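Local coordinates for type III export protein PSCG (PDB 2UWJ) that acts with PscE as a cytoplasmic chaperone that keeps the type III secretion needle protein PscF from polymerising too early and is required for needle assembly, at residues Asp88-Leu91 and Ala92-Gly96; Ser97-Pro100 and Ala101-Asp104. All coordinates share one frame; numbering follows the deposited sequence.

Interaction 1: Asp88-Leu91 and Ala92-Gly96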
ATOM      1  N   ASP C  88      -0.665  18.042  23.059  1.00 31.00           N
ATOM      2  CA  ASP C  88      -0.220  17.070  24.039  1.00 32.49           C
ATOM      3  C   ASP C  88      -1.357  16.200  24.526  1.00 23.56           C
ATOM      4  O   ASP C  88      -1.156  15.012  24.740  1.00 30.37           O
ATOM      5  CB  ASP C  88       0.482  17.746  25.242  1.00 37.71           C
ATOM      6  CG  ASP C  88       1.799  18.426  24.852  1.00 52.25           C
ATOM      7  OD1 ASP C  88       2.408  18.040  23.812  1.00 52.35           O
ATOM      8  OD2 ASP C  88       2.235  19.347  25.596  1.00 49.79           O
ATOM      9  N   ARG C  89      -2.539  16.765  24.742  1.00 32.96           N
ATOM     10  CA  ARG C  89      -3.675  15.936  25.189  1.00 33.76           C
ATOM     11  C   ARG C  89      -4.075  14.947  24.067  1.00 35.26           C
ATOM     12  O   ARG C  89      -4.358  13.764  24.325  1.00 32.69           O
ATOM     13  CB  ARG C  89      -4.916  16.779  25.531  1.00 33.00           C
ATOM     14  CG  ARG C  89      -4.785  17.617  26.826  1.00 40.94           C
ATOM     15  CD  ARG C  89      -6.108  18.298  27.192  1.00 39.49           C
ATOM     16  NE  ARG C  89      -6.590  19.278  26.211  1.00 39.62           N
ATOM     17  CZ  ARG C  89      -6.180  20.544  26.130  1.00 41.71           C
ATOM     18  NH1 ARG C  89      -5.254  21.015  26.975  1.00 43.05           N
ATOM     19  NH2 ARG C  89      -6.718  21.354  25.214  1.00 37.37           N
ATOM     20  N   ARG C  90      -4.147  15.432  22.830  1.00 30.16           N
ATOM     21  CA  ARG C  90      -4.514  14.531  21.735  1.00 29.37           C
ATOM     22  C   ARG C  90      -3.483  13.386  21.636  1.00 29.11           C
ATOM     23  O   ARG C  90      -3.855  12.195  21.578  1.00 28.54           O
ATOM     24  CB  ARG C  90      -4.622  15.315  20.397  1.00 26.90           C
ATOM     25  CG  ARG C  90      -5.209  14.452  19.243  1.00 26.05           C
ATOM     26  CD  ARG C  90      -5.433  15.287  17.969  1.00 25.32           C
ATOM     27  NE  ARG C  90      -6.223  16.511  18.184  1.00 25.70           N
ATOM     28  CZ  ARG C  90      -7.561  16.612  18.158  1.00 28.54           C
ATOM     29  NH1 ARG C  90      -8.362  15.562  17.933  1.00 24.24           N
ATOM     30  NH2 ARG C  90      -8.121  17.807  18.316  1.00 23.30           N
ATOM     31  N   LEU C  91      -2.186  13.720  21.616  1.00 30.76           N
ATOM     32  CA  LEU C  91      -1.166  12.666  21.543  1.00 31.61           C
ATOM     33  C   LEU C  91      -1.276  11.684  22.711  1.00 35.97           C
ATOM     34  O   LEU C  91      -1.231  10.460  22.507  1.00 32.61           O
ATOM     35  CB  LEU C  91       0.261  13.234  21.473  1.00 32.79           C
ATOM     36  CG  LEU C  91       0.578  14.089  20.255  1.00 34.68           C
ATOM     37  CD1 LEU C  91       2.068  14.445  20.245  1.00 31.25           C
ATOM     38  CD2 LEU C  91       0.165  13.282  18.979  1.00 28.02           C
ATOM     39  N   ALA C  92      -1.476  12.195  23.926  1.00 34.72           N
ATOM     40  CA  ALA C  92      -1.624  11.300  25.092  1.00 37.20           C
ATOM     41  C   ALA C  92      -2.821  10.343  24.871  1.00 37.14           C
ATOM     42  O   ALA C  92      -2.758   9.166  25.210  1.00 37.31           O
ATOM     43  CB  ALA C  92      -1.821  12.143  26.420  1.00 38.38           C
ATOM     44  N   GLY C  93      -3.904  10.844  24.283  1.00 35.25           N
ATOM     45  CA  GLY C  93      -5.050   9.989  24.021  1.00 36.55           C
ATOM     46  C   GLY C  93      -4.727   8.889  23.001  1.00 38.68           C
ATOM     47  O   GLY C  93      -5.013   7.714  23.222  1.00 40.47           O
ATOM     48  N   LEU C  94      -4.107   9.264  21.890  1.00 37.12           N
ATOM     49  CA  LEU C  94      -3.760   8.313  20.840  1.00 36.05           C
ATOM     50  C   LEU C  94      -2.747   7.268  21.308  1.00 37.84           C
ATOM     51  O   LEU C  94      -2.677   6.159  20.761  1.00 35.82           O
ATOM     52  CB  LEU C  94      -3.181   9.055  19.627  1.00 34.23           C
ATOM     53  CG  LEU C  94      -4.206   9.960  18.971  1.00 37.97           C
ATOM     54  CD1 LEU C  94      -3.540  10.679  17.830  1.00 32.34           C
ATOM     55  CD2 LEU C  94      -5.442   9.120  18.540  1.00 33.04           C
ATOM     56  N   GLY C  95      -1.955   7.627  22.321  1.00 40.77           N
ATOM     57  CA  GLY C  95      -0.948   6.714  22.841  1.00 39.81           C
ATOM     58  C   GLY C  95      -1.465   5.331  23.179  1.00 40.94           C
ATOM     59  O   GLY C  95      -0.782   4.343  22.931  1.00 46.69           O
ATOM     60  N   GLY C  96      -2.672   5.246  23.729  1.00 40.77           N
ATOM     61  CA  GLY C  96      -3.239   3.957  24.078  1.00 42.36           C
ATOM     62  C   GLY C  96      -4.084   3.275  23.023  1.00 44.77           C
ATOM     63  O   GLY C  96      -4.785   2.290  23.314  1.00 48.40           O
TER
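The last turns of helix 84-95 join D88-L91 to A92-G96 through four successive i to i+4 backbone hydrogen bonds. A92 N gives its hydrogen to D88 O at 2.9 Å, and G93 N reaches R89 O at 3.0 Å. The bond from L94 N to R90 O, also 3.0 Å, is nearly straight at the hydrogen (167°). The last of the four, G95 N to L91 O at 2.9 Å, is more bent (138°). Side chains add contacts against the same carbonyls: A92 CB rests 3.4 Å from D88 O, while L94 CG sits 3.5 Å from R90 O. In L94 the first torsion sets CG beside the backbone N and anti to the carbonyl carbon (chi1 -65°), and its CD1 comes within 4.4 Å of R90 CG, a loose apolar touch one turn apart. In this all-helical chain, whose family belongs to the TPR clan, the helix packs against helices 71-80 and 100-113. L91 and L94 are buried, each touching both of these helices. R90 carries its guanidinium to helix 71-80, where salt bridges to E78 through NE and to E71 through NH1 hold it at two points. R89 is exposed, and A92, also largely exposed, touches R110 of helix 100-113.

Interaction 2: Ser97-Pro100 and Ala101-Asp104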
ATOM      1  N   SER C  97      -4.023   3.762  21.786  1.00 39.86           N
ATOM      2  CA  SER C  97      -4.809   3.164  20.709  1.00 33.87           C
ATOM      3  C   SER C  97      -4.468   1.711  20.450  1.00 31.58           C
ATOM      4  O   SER C  97      -3.297   1.325  20.521  1.00 35.64           O
ATOM      5  CB  SER C  97      -4.563   3.881  19.382  1.00 29.32           C
ATOM      6  OG  SER C  97      -5.344   3.210  18.387  1.00 30.31           O
ATOM      7  N   SER C  98      -5.468   0.924  20.056  1.00 35.10           N
ATOM      8  CA  SER C  98      -5.222  -0.488  19.742  1.00 37.70           C
ATOM      9  C   SER C  98      -4.693  -0.587  18.294  1.00 37.43           C
ATOM     10  O   SER C  98      -4.195  -1.638  17.883  1.00 36.77           O
ATOM     11  CB  SER C  98      -6.505  -1.326  19.903  1.00 37.88           C
ATOM     12  OG  SER C  98      -7.520  -0.938  18.975  1.00 44.89           O
ATOM     13  N   ASP C  99      -4.794   0.502  17.522  1.00 31.49           N
ATOM     14  CA  ASP C  99      -4.266   0.499  16.138  1.00 30.79           C
ATOM     15  C   ASP C  99      -2.771   0.865  16.298  1.00 30.92           C
ATOM     16  O   ASP C  99      -2.432   1.982  16.680  1.00 32.17           O
ATOM     17  CB  ASP C  99      -5.010   1.559  15.281  1.00 30.53           C
ATOM     18  CG  ASP C  99      -4.514   1.596  13.852  1.00 32.88           C
ATOM     19  OD1 ASP C  99      -3.326   1.255  13.632  1.00 33.43           O
ATOM     20  OD2 ASP C  99      -5.288   1.963  12.938  1.00 33.70           O
ATOM     21  N   PRO C 100      -1.857  -0.068  15.991  1.00 31.69           N
ATOM     22  CA  PRO C 100      -0.438   0.233  16.142  1.00 31.37           C
ATOM     23  C   PRO C 100       0.047   1.441  15.356  1.00 30.64           C
ATOM     24  O   PRO C 100       0.931   2.170  15.820  1.00 23.59           O
ATOM     25  CB  PRO C 100       0.265  -1.083  15.769  1.00 30.52           C
ATOM     26  CG  PRO C 100      -0.752  -1.767  14.880  1.00 41.72           C
ATOM     27  CD  PRO C 100      -2.090  -1.434  15.494  1.00 32.25           C
ATOM     28  N   ALA C 101      -0.560   1.707  14.200  1.00 24.19           N
ATOM     29  CA  ALA C 101      -0.114   2.886  13.447  1.00 28.81           C
ATOM     30  C   ALA C 101      -0.460   4.188  14.191  1.00 27.46           C
ATOM     31  O   ALA C 101       0.320   5.141  14.190  1.00 24.89           O
ATOM     32  CB  ALA C 101      -0.735   2.885  12.007  1.00 19.89           C
ATOM     33  N   LEU C 102      -1.618   4.227  14.837  1.00 25.08           N
ATOM     34  CA  LEU C 102      -2.006   5.420  15.583  1.00 28.28           C
ATOM     35  C   LEU C 102      -1.104   5.568  16.806  1.00 30.93           C
ATOM     36  O   LEU C 102      -0.617   6.655  17.124  1.00 28.27           O
ATOM     37  CB  LEU C 102      -3.466   5.321  16.045  1.00 29.02           C
ATOM     38  CG  LEU C 102      -4.558   5.890  15.191  1.00 38.76           C
ATOM     39  CD1 LEU C 102      -5.933   5.697  15.926  1.00 30.11           C
ATOM     40  CD2 LEU C 102      -4.253   7.433  14.952  1.00 27.35           C
ATOM     41  N   ALA C 103      -0.890   4.467  17.513  1.00 28.81           N
ATOM     42  CA  ALA C 103      -0.039   4.515  18.687  1.00 31.36           C
ATOM     43  C   ALA C 103       1.396   4.919  18.315  1.00 31.43           C
ATOM     44  O   ALA C 103       2.046   5.721  19.027  1.00 29.12           O
ATOM     45  CB  ALA C 103      -0.066   3.136  19.421  1.00 31.26           C
ATOM     46  N   ASP C 104       1.908   4.378  17.209  1.00 28.13           N
ATOM     47  CA  ASP C 104       3.277   4.722  16.794  1.00 26.34           C
ATOM     48  C   ASP C 104       3.319   6.145  16.291  1.00 28.27           C
ATOM     49  O   ASP C 104       4.321   6.825  16.472  1.00 25.61           O
ATOM     50  CB  ASP C 104       3.823   3.801  15.674  1.00 26.77           C
ATOM     51  CG  ASP C 104       4.038   2.368  16.139  1.00 33.88           C
ATOM     52  OD1 ASP C 104       4.075   2.169  17.379  1.00 26.59           O
ATOM     53  OD2 ASP C 104       4.156   1.449  15.271  1.00 26.27           O
TER
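Hydrogen bonds from the first turn of helix 100-113 converge on D99. Its OD1 accepts from A101 N at 2.9 Å, the amide approaching on the anti side of the carboxylate and 27° out of its plane. With CG anti to the backbone N (chi1 -180°), the carboxylate turns forward over the start of the helix, where A101 CB also lies 3.5 Å from OD1. The backbone O of D99 takes A103 N at 3.0 Å in an almost straight bond (172°) and accepts a weak, bent one from L102 N. One residue further on, P100 O receives D104 N at 2.8 Å. Ahead of the helix, S97 OG accepts from D99 N at 2.9 Å and probably helps fix the backbone of the capping residue. Van der Waals packing is carried by L102: its CB meets S97 CB at 3.8 Å, and its CD1 lies 3.5 Å from S97 OG, laying the leucine alongside the serine. L102 and A101 are buried, with D99, A101 and L102 packed against apolar side chains of another protein chain in the assembly. Charge pairing involves D104, whose OD2 forms a salt bridge to a basic side chain and a hydrogen bond to a polar one, both on a further protein chain. An ST turn at S97 thus leads into an aspartate N-cap, with proline at the first position of the helix.

Interactions 1 and 2 follow each other along the chain and form the two sides of one helical hairpin: interaction 1 belongs to the last turns of helix 84-95, and interaction 2 turns the chain and starts helix 100-113. They meet where L94 CD2 packs 4.1 Å from L102 CD2 and G95 O lies against A103 CB. Both are partly buried: L91 and L94 in interaction 1, A101 and L102 in interaction 2, beside exposed residues such as R89 and P100. Interaction 1 relies on regular backbone bonding between helical residues, and its charged anchor, R90, stays within the chain. Interaction 2 uses side-chain oxygens to cap and turn the backbone, and its residues also contact other protein chains, which do not touch interaction 1.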